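Local coordinates for cortical-lytic enzyme (Bacillus cereus, PDB 4S3J), which acts as an N-acetylglucosaminidase that breaks down spore cortex peptidoglycan during germination, probably cleaving only material that is already partially degraded, at residues T7-D12 / A18-S23; F139-K144 / L149-E154; D226-A229 / L234-V237; Q307-Q312 / Q316-G321. All blocks are in the same frame, centred on the assembly; numbering follows the deposited sequence.

Contact 1 of 4, residues T7-D12 / A18-S23; sequences TVRSGD and ASKYGS
Two cationic side chains, Arg-9 and Lys-20, are the only residues that meet between 7-12 and 18-23. The first segment begins at Thr-7, the end of strand 3-7, whose backbone N is hydrogen-bonded to Gln-58 OE1. Val-8 follows, buried against Leu-40 and Leu-46 and tied by its backbone to Gly-43 and Gln-44. Arg-9 starts a type II turn that runs to Asp-12, closed by Asp-12 N to Arg-9 O at 3.1 Å. The Arg-9 side chain bends at chi3 (-46°), and Arg-9 NH2 comes within 2.9 Å of Lys-20 NZ. Both are donors, so this is no hydrogen bond; on an exposed surface, the exact placing of the two ends is doubtful. Lys-20 reaches over in a fully extended chain, crossing Arg-9 at about a right angle, while its CG rests 4.1 Å above the centre of one face of the Tyr-21 ring. Gly-11 takes the positive-phi place in the turn (95°). At its end, Asp-12 OD2 accepts Arg-9 N at 2.8 Å, nearly straight at 172° but from above the carboxylate plane. Asp-12 OD1 also lies 5.8 Å from Lys-20 NZ, too far for a salt bridge. A turn closed by both backbone and carboxylate, leading from the first strand into the first helix, fits the beta-alpha-alpha-beta fold of a LysM domain, here built from strand 3-7, helices 14-21 and 25-31, and strand 45-49.

Contact 2 of 4, residues F139-K144 / L149-E154; sequences FSFEAK and LKEPTE
Leu-149 faces Ala-143 as a non-hydrogen-bonded antiparallel pair, with CD2 lying 4.1 Å from Ala-143 CA; its other methyl, CD1, reaches Phe-141 CD2. Both leucine and alanine also touch Phe-199 of helix 193-210. Lys-150 forms the hydrogen-bonded pair with Glu-142: its N gives a nearly straight bond (174°) of 2.9 Å to Glu-142 O, and its O accepts Glu-142 N at 3.2 Å. One water bridges the same Lys-150 O to Ser-140 O. The extended side chains of Lys-150 and Glu-142 run side by side, but NZ and OE1 stay 4.4 Å apart, short of a salt bridge. Glu-151 lies alongside the Phe-141 ring, CG 3.4 Å from CE2, while its OE1 bonds Tyr-210 OH. Pro-152 then crosses over the ring face, its CD 3.6 Å from the centroid and only 7° off the normal, a clear CH-pi contact. Strand 149-150 folds back on the end of strand 135-143 of the family 18 TIM barrel as a short beta hairpin, close to a cis peptide between Phe-139 and Ser-140, of the non-proline kind known in this family's active sites; the Ser-140 side chain is about 10 Å from that of Glu-220, the probable proton donor.

Contact 3 of 4, residues D226-A229 / L234-V237; sequences DREA and LRNV
Glu-228 and Arg-235, seven residues apart on helix 227-240, meet across two helical turns through a single salt bridge. The side chains cross at about a right angle, yet their flat ends are nearly coplanar: the carboxylate and guanidinium planes differ by 20°. Arg-235 NH1 donates to Glu-228 OE2 over 2.8 Å, with an N-H...O angle of 171°. The oxygen sits at the guanidinium edge, 4° out of its plane, and is approached on its syn side. Arg-235 NH2 stays 3.7 Å from Glu-228 OE2, which makes this a one-bond pairing and not a bidentate one. Glu-228 starts with its CB pointing away from 234-237, and a bend at chi2 brings the carboxylate back; Arg-235 runs extended from CG to NE. Glu-228 OE1 accepts Asn-231 ND2, so both oxygens are held and the group's rotation is restrained. The helix joins barrel strands 214-218 and 246-251 in a beta-alpha-beta unit; Leu-234 and Val-237 pack on Phe-217, leaving the ion pair to its outer surface. A nearly straight bond, in the guanidinium plane but somewhat tilted from the carboxylate's, implies a well-directed i to i+7 salt bridge, probably of modest strength where water can compete.

Contact 4 of 4, residues Q307-Q312 / Q316-G321; sequences QYAKSQ and QKIMMG
Ile-318 meets the helix through one atom, CD1, and all the tight packing lies there. The methyl rests 3.6 Å from Ala-309 CB, and 3.8 Å from both Lys-310 N and Lys-310 CG, so it sits against the turn of helix where these two residues join. Its reach comes from CG1 standing anti to the carbonyl carbon (chi1 -61°) with the chain continuing extended at chi2, while the short Ala-309 side chain, pointing toward the strand, lets the backbones come to 7.6 Å between Ala-309 CA and Ile-318 CA. Ile-281 of strand 278-281 touches both Ala-309 and Ile-318 and completes this buried patch. Away from it the contact thins. The Lys-310 side chain contributes CG alone; it crosses Ile-318 at about a right angle, bends at chi3, and carries NZ off to Gln-400 O. Exposed Ser-311 marks the outer side of the helix end, where its OG donates to Tyr-308 O at 2.6 Å and accepts Gln-312 NE2 at 3.0 Å, almost straight at 175°. Gln-312 CG lies over one face of the Tyr-308 ring, toward its rim. With no hydrogen bond between 307-312 and 316-321, the chemistry implies that this joint in the barrel's beta-alpha-beta unit 278-281, 299-312, 318-330 is held by apolar packing, while Ser-311 OG and Gln-312 NE2 bond within the helix end.

Overall arrangement
Along the chain the four contacts come in series. Contact 1 belongs to the first LysM domain, on the opposite side of the chain's centre from the other three, whose centres lie 39 to 56 Å from it. Contacts 2, 3 and 4 all fall in the family 18 TIM barrel. Contact 2 and contact 4 involve barrel strands 135-143 and 318-330, with centres 28 Å apart, whereas contact 3 lies within one outer helix, 227-240, its centre 21 Å from that of contact 2 and 20 Å from that of contact 4. None touches another. A sugar-chain-binding type of module and the hydrolase barrel are thus distinct local units, and only contact 2 approaches the catalytic site.

Contact 1 of 4, residues T7-D12 / A18-S23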
loop_
_atom_site.group_PDB
_atom_site.type_symbol
_atom_site.label_atom_id
_atom_site.label_comp_id
_atom_site.label_asym_id
_atom_site.label_seq_id
_atom_site.Cartn_x
_atom_site.Cartn_y
_atom_site.Cartn_z
ATOM N N THR A 7 8.394 -19.990 2.717
ATOM C CA THR A 7 9.687 -19.436 2.320
ATOM C C THR A 7 10.520 -20.511 1.637
ATOM O O THR A 7 10.675 -21.617 2.166
ATOM C CB THR A 7 10.455 -18.877 3.542
ATOM O OG1 THR A 7 9.721 -17.800 4.118
ATOM C CG2 THR A 7 11.814 -18.324 3.161
ATOM N N VAL A 8 11.037 -20.182 0.453
ATOM C CA VAL A 8 11.845 -21.097 -0.343
ATOM C C VAL A 8 13.154 -21.437 0.387
ATOM O O VAL A 8 13.804 -20.578 0.984
ATOM C CB VAL A 8 12.140 -20.474 -1.726
ATOM C CG1 VAL A 8 13.157 -21.294 -2.522
ATOM C CG2 VAL A 8 10.840 -20.321 -2.528
ATOM N N ARG A 9 13.469 -22.724 0.396
ATOM C CA ARG A 9 14.701 -23.271 0.994
ATOM C C ARG A 9 15.587 -23.856 -0.105
ATOM O O ARG A 9 15.129 -24.134 -1.223
ATOM C CB ARG A 9 14.369 -24.319 2.041
ATOM C CG ARG A 9 13.633 -23.696 3.227
ATOM C CD ARG A 9 13.282 -24.665 4.352
ATOM N NE ARG A 9 12.709 -25.920 3.896
ATOM C CZ ARG A 9 12.358 -26.905 4.714
ATOM N NH1 ARG A 9 12.527 -26.773 6.022
ATOM N NH2 ARG A 9 11.844 -28.026 4.226
ATOM N N SER A 10 16.846 -24.097 0.248
ATOM C CA SER A 10 17.827 -24.649 -0.689
ATOM C C SER A 10 17.328 -25.918 -1.373
ATOM O O SER A 10 16.896 -26.862 -0.713
ATOM C CB SER A 10 19.120 -24.992 0.057
ATOM O OG SER A 10 19.616 -23.873 0.768
ATOM N N GLY A 11 17.379 -25.929 -2.699
ATOM C CA GLY A 11 16.979 -27.102 -3.466
ATOM C C GLY A 11 15.559 -27.118 -3.978
ATOM O O GLY A 11 15.201 -27.945 -4.823
ATOM N N ASP A 12 14.726 -26.224 -3.458
ATOM C CA ASP A 12 13.313 -26.173 -3.858
ATOM C C ASP A 12 13.116 -25.745 -5.313
ATOM O O ASP A 12 13.812 -24.854 -5.824
ATOM C CB ASP A 12 12.535 -25.170 -3.011
ATOM C CG ASP A 12 12.259 -25.611 -1.588
ATOM O OD1 ASP A 12 12.391 -26.805 -1.238
ATOM O OD2 ASP A 12 11.851 -24.715 -0.792
ATOM N N ALA A 18 5.409 -28.510 -5.166
ATOM C CA ALA A 18 4.110 -29.094 -5.497
ATOM C C ALA A 18 4.050 -30.536 -4.985
ATOM O O ALA A 18 3.022 -30.966 -4.465
ATOM C CB ALA A 18 3.871 -29.053 -7.001
ATOM N N SER A 19 5.150 -31.273 -5.132
ATOM C CA SER A 19 5.192 -32.682 -4.714
ATOM C C SER A 19 5.107 -32.760 -3.193
ATOM O O SER A 19 4.363 -33.576 -2.636
ATOM C CB SER A 19 6.460 -33.380 -5.230
ATOM O OG SER A 19 6.532 -34.713 -4.719
ATOM N N LYS A 20 5.819 -31.866 -2.520
ATOM C CA LYS A 20 5.863 -31.858 -1.058
ATOM C C LYS A 20 4.495 -31.574 -0.456
ATOM O O LYS A 20 4.093 -32.212 0.516
ATOM C CB LYS A 20 6.857 -30.805 -0.559
ATOM C CG LYS A 20 7.007 -30.766 0.942
ATOM C CD LYS A 20 8.102 -29.800 1.360
ATOM C CE LYS A 20 8.139 -29.620 2.860
ATOM N NZ LYS A 20 9.242 -28.712 3.250
ATOM N N TYR A 21 3.797 -30.600 -1.021
ATOM C CA TYR A 21 2.538 -30.145 -0.443
ATOM C C TYR A 21 1.300 -30.704 -1.173
ATOM O O TYR A 21 0.158 -30.362 -0.842
ATOM C CB TYR A 21 2.495 -28.623 -0.407
ATOM C CG TYR A 21 3.536 -28.052 0.541
ATOM C CD1 TYR A 21 3.379 -28.175 1.917
ATOM C CD2 TYR A 21 4.648 -27.352 0.072
ATOM C CE1 TYR A 21 4.315 -27.674 2.797
ATOM C CE2 TYR A 21 5.590 -26.831 0.964
ATOM C CZ TYR A 21 5.413 -26.990 2.318
ATOM O OH TYR A 21 6.346 -26.488 3.194
ATOM N N GLY A 22 1.518 -31.557 -2.167
ATOM C CA GLY A 22 0.415 -32.192 -2.885
ATOM C C GLY A 22 -0.391 -31.259 -3.776
ATOM O O GLY A 22 -1.575 -31.486 -4.023
ATOM N N SER A 23 0.275 -30.220 -4.275
ATOM C CA SER A 23 -0.300 -29.223 -5.176
ATOM C C SER A 23 0.117 -29.489 -6.616
ATOM O O SER A 23 0.490 -30.622 -6.954
ATOM C CB SER A 23 0.138 -27.816 -4.744
ATOM O OG SER A 23 -0.594 -26.810 -5.435
#

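Contact 2 of 4, residues F139-K144 / L149-E154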
loop_
_atom_site.group_PDB
_atom_site.type_symbol
_atom_site.label_atom_id
_atom_site.label_comp_id
_atom_site.label_asym_id
_atom_site.label_seq_id
_atom_site.Cartn_x
_atom_site.Cartn_y
_atom_site.Cartn_z
ATOM N N PHE A 139 -3.776 9.771 -10.362
ATOM C CA PHE A 139 -2.935 10.870 -9.912
ATOM C C PHE A 139 -2.400 11.633 -11.121
ATOM O O PHE A 139 -1.623 11.040 -11.891
ATOM C CB PHE A 139 -1.764 10.314 -9.088
ATOM C CG PHE A 139 -0.991 11.368 -8.333
ATOM C CD1 PHE A 139 -0.015 12.112 -8.958
ATOM C CD2 PHE A 139 -1.208 11.564 -6.975
ATOM C CE1 PHE A 139 0.707 13.078 -8.253
ATOM C CE2 PHE A 139 -0.485 12.513 -6.283
ATOM C CZ PHE A 139 0.466 13.258 -6.916
ATOM N N SER A 140 -2.760 12.907 -11.356
ATOM C CA SER A 140 -3.713 13.721 -10.581
ATOM C C SER A 140 -4.282 14.838 -11.465
ATOM O O SER A 140 -3.815 15.059 -12.570
ATOM C CB SER A 140 -3.034 14.365 -9.365
ATOM O OG SER A 140 -2.190 15.426 -9.783
ATOM N N PHE A 141 -5.305 15.510 -10.962
ATOM C CA PHE A 141 -5.759 16.804 -11.483
ATOM C C PHE A 141 -4.987 17.885 -10.748
ATOM O O PHE A 141 -5.013 17.916 -9.517
ATOM C CB PHE A 141 -7.246 17.008 -11.238
ATOM C CG PHE A 141 -8.150 16.153 -12.080
ATOM C CD1 PHE A 141 -8.219 14.776 -11.871
ATOM C CD2 PHE A 141 -8.962 16.720 -13.050
ATOM C CE1 PHE A 141 -9.061 13.997 -12.626
ATOM C CE2 PHE A 141 -9.816 15.927 -13.811
ATOM C CZ PHE A 141 -9.863 14.568 -13.593
ATOM N N GLU A 142 -4.316 18.776 -11.472
ATOM C CA GLU A 142 -3.530 19.827 -10.842
ATOM C C GLU A 142 -4.357 21.104 -10.741
ATOM O O GLU A 142 -4.902 21.564 -11.734
ATOM C CB GLU A 142 -2.234 20.073 -11.626
ATOM C CG GLU A 142 -1.380 18.788 -11.673
ATOM C CD GLU A 142 -0.057 18.905 -12.416
ATOM O OE1 GLU A 142 0.201 19.937 -13.064
ATOM O OE2 GLU A 142 0.728 17.929 -12.351
ATOM N N ALA A 143 -4.460 21.640 -9.530
ATOM C CA ALA A 143 -5.164 22.890 -9.273
ATOM C C ALA A 143 -4.410 24.031 -9.925
ATOM O O ALA A 143 -3.181 24.018 -9.959
ATOM C CB ALA A 143 -5.282 23.117 -7.789
ATOM N N LYS A 144 -5.153 25.030 -10.402
ATOM C CA LYS A 144 -4.586 26.212 -11.066
ATOM C C LYS A 144 -5.015 27.465 -10.333
ATOM O O LYS A 144 -6.007 27.457 -9.619
ATOM C CB LYS A 144 -5.017 26.245 -12.537
ATOM C CG LYS A 144 -4.347 25.141 -13.339
ATOM C CD LYS A 144 -5.038 24.819 -14.657
ATOM C CE LYS A 144 -5.229 25.995 -15.590
ATOM N NZ LYS A 144 -6.152 25.588 -16.694
ATOM N N LEU A 149 -8.923 23.191 -13.131
ATOM C CA LEU A 149 -8.110 21.991 -12.978
ATOM C C LEU A 149 -7.471 21.602 -14.308
ATOM O O LEU A 149 -8.112 21.692 -15.356
ATOM C CB LEU A 149 -8.968 20.826 -12.478
ATOM C CG LEU A 149 -9.667 20.934 -11.105
ATOM C CD1 LEU A 149 -10.685 19.793 -10.906
ATOM C CD2 LEU A 149 -8.655 20.898 -9.975
ATOM N N LYS A 150 -6.224 21.140 -14.250
ATOM C CA LYS A 150 -5.584 20.473 -15.376
ATOM C C LYS A 150 -5.924 18.992 -15.335
ATOM O O LYS A 150 -5.525 18.300 -14.399
ATOM C CB LYS A 150 -4.070 20.632 -15.319
ATOM C CG LYS A 150 -3.354 20.074 -16.532
ATOM C CD LYS A 150 -1.855 20.131 -16.381
ATOM C CE LYS A 150 -1.176 19.417 -17.552
ATOM N NZ LYS A 150 0.300 19.431 -17.431
ATOM N N GLU A 151 -6.665 18.517 -16.334
ATOM C CA GLU A 151 -7.077 17.116 -16.372
ATOM C C GLU A 151 -5.949 16.248 -16.916
ATOM O O GLU A 151 -5.332 16.596 -17.931
ATOM C CB GLU A 151 -8.308 16.922 -17.250
ATOM C CG GLU A 151 -9.550 17.637 -16.783
ATOM C CD GLU A 151 -10.817 17.062 -17.397
ATOM O OE1 GLU A 151 -10.742 16.007 -18.065
ATOM O OE2 GLU A 151 -11.891 17.667 -17.200
ATOM N N PRO A 152 -5.695 15.096 -16.277
ATOM C CA PRO A 152 -4.732 14.135 -16.833
ATOM C C PRO A 152 -5.291 13.380 -18.037
ATOM O O PRO A 152 -6.501 13.336 -18.223
ATOM C CB PRO A 152 -4.473 13.185 -15.670
ATOM C CG PRO A 152 -5.701 13.246 -14.854
ATOM C CD PRO A 152 -6.216 14.656 -14.970
ATOM N N THR A 153 -4.414 12.772 -18.837
ATOM C CA THR A 153 -4.851 12.183 -20.093
ATOM C C THR A 153 -5.760 10.977 -19.861
ATOM O O THR A 153 -5.607 10.267 -18.868
ATOM C CB THR A 153 -3.632 11.763 -20.962
ATOM O OG1 THR A 153 -4.084 11.313 -22.241
ATOM C CG2 THR A 153 -2.815 10.662 -20.290
ATOM N N GLU A 154 -6.715 10.772 -20.767
ATOM C CA GLU A 154 -7.565 9.578 -20.778
ATOM C C GLU A 154 -8.318 9.372 -19.461
ATOM O O GLU A 154 -8.510 8.235 -19.010
ATOM C CB GLU A 154 -6.704 8.349 -21.102
ATOM C CG GLU A 154 -5.931 8.477 -22.419
ATOM C CD GLU A 154 -4.937 7.342 -22.636
ATOM O OE1 GLU A 154 -5.337 6.163 -22.578
ATOM O OE2 GLU A 154 -3.741 7.641 -22.841
HETATM O O HOH W 1 -2.984 16.999 -14.475
#

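Contact 3 of 4, residues D226-A229 / L234-V237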
loop_
_atom_site.group_PDB
_atom_site.type_symbol
_atom_site.label_atom_id
_atom_site.label_comp_id
_atom_site.label_asym_id
_atom_site.label_seq_id
_atom_site.Cartn_x
_atom_site.Cartn_y
_atom_site.Cartn_z
ATOM N N ASP A 226 -1.108 28.681 6.543
ATOM C CA ASP A 226 -2.352 28.288 5.889
ATOM C C ASP A 226 -3.019 27.074 6.539
ATOM O O ASP A 226 -3.968 26.528 5.979
ATOM C CB ASP A 226 -2.084 27.991 4.409
ATOM C CG ASP A 226 -1.870 29.254 3.596
ATOM O OD1 ASP A 226 -2.385 30.311 4.021
ATOM O OD2 ASP A 226 -1.196 29.176 2.536
ATOM N N ARG A 227 -2.530 26.655 7.703
ATOM C CA ARG A 227 -3.112 25.498 8.406
ATOM C C ARG A 227 -4.625 25.655 8.569
ATOM O O ARG A 227 -5.408 24.818 8.108
ATOM C CB ARG A 227 -2.452 25.311 9.781
ATOM C CG ARG A 227 -2.992 24.130 10.582
ATOM C CD ARG A 227 -2.304 24.003 11.947
ATOM N NE ARG A 227 -2.428 25.237 12.707
ATOM C CZ ARG A 227 -3.512 25.596 13.383
ATOM N NH1 ARG A 227 -4.581 24.814 13.395
ATOM N NH2 ARG A 227 -3.528 26.759 14.026
ATOM N N GLU A 228 -5.047 26.747 9.198
ATOM C CA GLU A 228 -6.469 26.925 9.454
ATOM C C GLU A 228 -7.248 27.260 8.176
ATOM O O GLU A 228 -8.408 26.862 8.056
ATOM C CB GLU A 228 -6.689 27.999 10.522
ATOM C CG GLU A 228 -8.150 28.255 10.833
ATOM C CD GLU A 228 -8.910 26.997 11.244
ATOM O OE1 GLU A 228 -8.307 26.074 11.850
ATOM O OE2 GLU A 228 -10.121 26.938 10.937
ATOM N N ALA A 229 -6.620 27.963 7.222
ATOM C CA ALA A 229 -7.256 28.233 5.928
ATOM C C ALA A 229 -7.522 26.924 5.159
ATOM O O ALA A 229 -8.517 26.802 4.442
ATOM C CB ALA A 229 -6.400 29.199 5.089
ATOM N N LEU A 234 -11.530 22.789 3.595
ATOM C CA LEU A 234 -12.088 21.446 3.656
ATOM C C LEU A 234 -13.516 21.488 4.195
ATOM O O LEU A 234 -14.386 20.790 3.663
ATOM C CB LEU A 234 -11.204 20.533 4.501
ATOM C CG LEU A 234 -9.834 20.211 3.878
ATOM C CD1 LEU A 234 -9.001 19.513 4.922
ATOM C CD2 LEU A 234 -9.952 19.358 2.606
ATOM N N ARG A 235 -13.790 22.350 5.182
ATOM C CA ARG A 235 -15.155 22.480 5.664
ATOM C C ARG A 235 -16.046 23.010 4.553
ATOM O O ARG A 235 -17.161 22.545 4.382
ATOM C CB ARG A 235 -15.260 23.404 6.892
ATOM C CG ARG A 235 -14.428 22.975 8.086
ATOM C CD ARG A 235 -14.586 23.885 9.305
ATOM N NE ARG A 235 -13.648 23.476 10.350
ATOM C CZ ARG A 235 -12.559 24.149 10.714
ATOM N NH1 ARG A 235 -12.261 25.321 10.158
ATOM N NH2 ARG A 235 -11.766 23.653 11.658
ATOM N N ASN A 236 -15.554 23.982 3.783
ATOM C CA ASN A 236 -16.369 24.553 2.714
ATOM C C ASN A 236 -16.726 23.520 1.650
ATOM O O ASN A 236 -17.850 23.491 1.162
ATOM C CB ASN A 236 -15.656 25.729 2.056
ATOM C CG ASN A 236 -15.590 26.960 2.956
ATOM O OD1 ASN A 236 -16.326 27.076 3.942
ATOM N ND2 ASN A 236 -14.689 27.880 2.622
ATOM N N VAL A 237 -15.767 22.672 1.282
ATOM C CA VAL A 237 -16.045 21.615 0.315
ATOM C C VAL A 237 -17.024 20.595 0.895
ATOM O O VAL A 237 -17.991 20.219 0.234
ATOM C CB VAL A 237 -14.756 20.879 -0.124
ATOM C CG1 VAL A 237 -15.101 19.717 -1.049
ATOM C CG2 VAL A 237 -13.797 21.845 -0.822
#

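Contact 4 of 4, residues Q307-Q312 / Q316-G321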
loop_
_atom_site.group_PDB
_atom_site.type_symbol
_atom_site.label_atom_id
_atom_site.label_comp_id
_atom_site.label_asym_id
_atom_site.label_seq_id
_atom_site.Cartn_x
_atom_site.Cartn_y
_atom_site.Cartn_z
ATOM N N GLN A 307 -0.904 4.650 15.777
ATOM C CA GLN A 307 -1.317 4.918 17.154
ATOM C C GLN A 307 -1.510 6.414 17.379
ATOM O O GLN A 307 -2.465 6.824 18.040
ATOM C CB GLN A 307 -0.298 4.373 18.146
ATOM C CG GLN A 307 -0.222 2.863 18.193
ATOM C CD GLN A 307 0.880 2.387 19.099
ATOM O OE1 GLN A 307 2.004 2.875 19.037
ATOM N NE2 GLN A 307 0.559 1.454 19.969
ATOM N N TYR A 308 -0.609 7.228 16.832
ATOM C CA TYR A 308 -0.766 8.668 16.968
ATOM C C TYR A 308 -2.031 9.097 16.234
ATOM O O TYR A 308 -2.825 9.857 16.775
ATOM C CB TYR A 308 0.433 9.437 16.432
ATOM C CG TYR A 308 0.112 10.913 16.358
ATOM C CD1 TYR A 308 -0.006 11.672 17.507
ATOM C CD2 TYR A 308 -0.140 11.517 15.150
ATOM C CE1 TYR A 308 -0.329 13.018 17.445
ATOM C CE2 TYR A 308 -0.466 12.868 15.066
ATOM C CZ TYR A 308 -0.565 13.605 16.224
ATOM O OH TYR A 308 -0.894 14.945 16.149
ATOM N N ALA A 309 -2.239 8.583 15.023
ATOM C CA ALA A 309 -3.422 8.955 14.248
ATOM C C ALA A 309 -4.728 8.640 15.000
ATOM O O ALA A 309 -5.645 9.455 15.025
ATOM C CB ALA A 309 -3.409 8.265 12.904
ATOM N N LYS A 310 -4.800 7.460 15.619
ATOM C CA LYS A 310 -5.972 7.045 16.398
ATOM C C LYS A 310 -6.233 7.965 17.576
ATOM O O LYS A 310 -7.362 8.080 18.030
ATOM C CB LYS A 310 -5.782 5.601 16.886
ATOM C CG LYS A 310 -5.998 4.616 15.789
ATOM C CD LYS A 310 -5.760 3.179 16.261
ATOM C CE LYS A 310 -6.542 2.815 17.490
ATOM N NZ LYS A 310 -6.278 1.390 17.856
ATOM N N SER A 311 -5.187 8.590 18.104
ATOM C CA SER A 311 -5.371 9.527 19.212
ATOM C C SER A 311 -6.002 10.831 18.753
ATOM O O SER A 311 -6.522 11.580 19.574
ATOM C CB SER A 311 -4.033 9.803 19.911
ATOM O OG SER A 311 -3.237 10.752 19.220
ATOM N N GLN A 312 -5.987 11.087 17.446
ATOM C CA GLN A 312 -6.449 12.355 16.886
ATOM C C GLN A 312 -7.774 12.248 16.144
ATOM O O GLN A 312 -8.401 13.269 15.875
ATOM C CB GLN A 312 -5.408 12.932 15.912
ATOM C CG GLN A 312 -4.029 13.158 16.496
ATOM C CD GLN A 312 -4.028 14.149 17.646
ATOM O OE1 GLN A 312 -4.313 15.336 17.468
ATOM N NE2 GLN A 312 -3.746 13.654 18.841
ATOM N N GLN A 316 -11.696 4.207 12.057
ATOM C CA GLN A 316 -12.297 3.807 10.779
ATOM C C GLN A 316 -11.963 4.777 9.647
ATOM O O GLN A 316 -12.078 4.427 8.469
ATOM C CB GLN A 316 -13.818 3.703 10.900
ATOM C CG GLN A 316 -14.505 4.971 11.364
ATOM C CD GLN A 316 -14.681 5.042 12.870
ATOM O OE1 GLN A 316 -13.784 4.689 13.637
ATOM N NE2 GLN A 316 -15.841 5.516 13.299
ATOM N N LYS A 317 -11.587 6.005 9.990
ATOM C CA LYS A 317 -11.247 6.989 8.978
ATOM C C LYS A 317 -9.823 6.830 8.441
ATOM O O LYS A 317 -9.443 7.507 7.493
ATOM C CB LYS A 317 -11.408 8.405 9.521
ATOM C CG LYS A 317 -12.825 8.771 9.813
ATOM C CD LYS A 317 -12.986 10.283 9.950
ATOM C CE LYS A 317 -14.450 10.664 10.217
ATOM N NZ LYS A 317 -14.691 12.135 10.202
ATOM N N ILE A 318 -9.038 5.956 9.061
ATOM C CA ILE A 318 -7.617 5.857 8.720
ATOM C C ILE A 318 -7.338 4.809 7.635
ATOM O O ILE A 318 -7.651 3.618 7.807
ATOM C CB ILE A 318 -6.765 5.534 9.969
ATOM C CG1 ILE A 318 -6.906 6.647 11.003
ATOM C CG2 ILE A 318 -5.285 5.352 9.574
ATOM C CD1 ILE A 318 -6.371 6.310 12.386
ATOM N N MET A 319 -6.750 5.271 6.531
ATOM C CA MET A 319 -6.223 4.395 5.490
ATOM C C MET A 319 -4.711 4.415 5.582
ATOM O O MET A 319 -4.089 5.464 5.429
ATOM C CB MET A 319 -6.677 4.825 4.092
ATOM C CG MET A 319 -8.183 4.999 3.917
ATOM S SD MET A 319 -9.070 3.420 4.018
ATOM C CE MET A 319 -10.645 3.969 4.700
ATOM N N MET A 320 -4.132 3.253 5.859
ATOM C CA MET A 320 -2.682 3.097 5.966
ATOM C C MET A 320 -2.029 3.071 4.592
ATOM O O MET A 320 -2.316 2.189 3.776
ATOM C CB MET A 320 -2.350 1.799 6.724
ATOM C CG MET A 320 -0.850 1.531 6.900
ATOM S SD MET A 320 -0.543 -0.118 7.582
ATOM C CE MET A 320 -0.892 -1.135 6.155
ATOM N N GLY A 321 -1.140 4.024 4.335
ATOM C CA GLY A 321 -0.373 4.021 3.099
ATOM C C GLY A 321 0.583 2.849 3.048
ATOM O O GLY A 321 1.208 2.507 4.050
#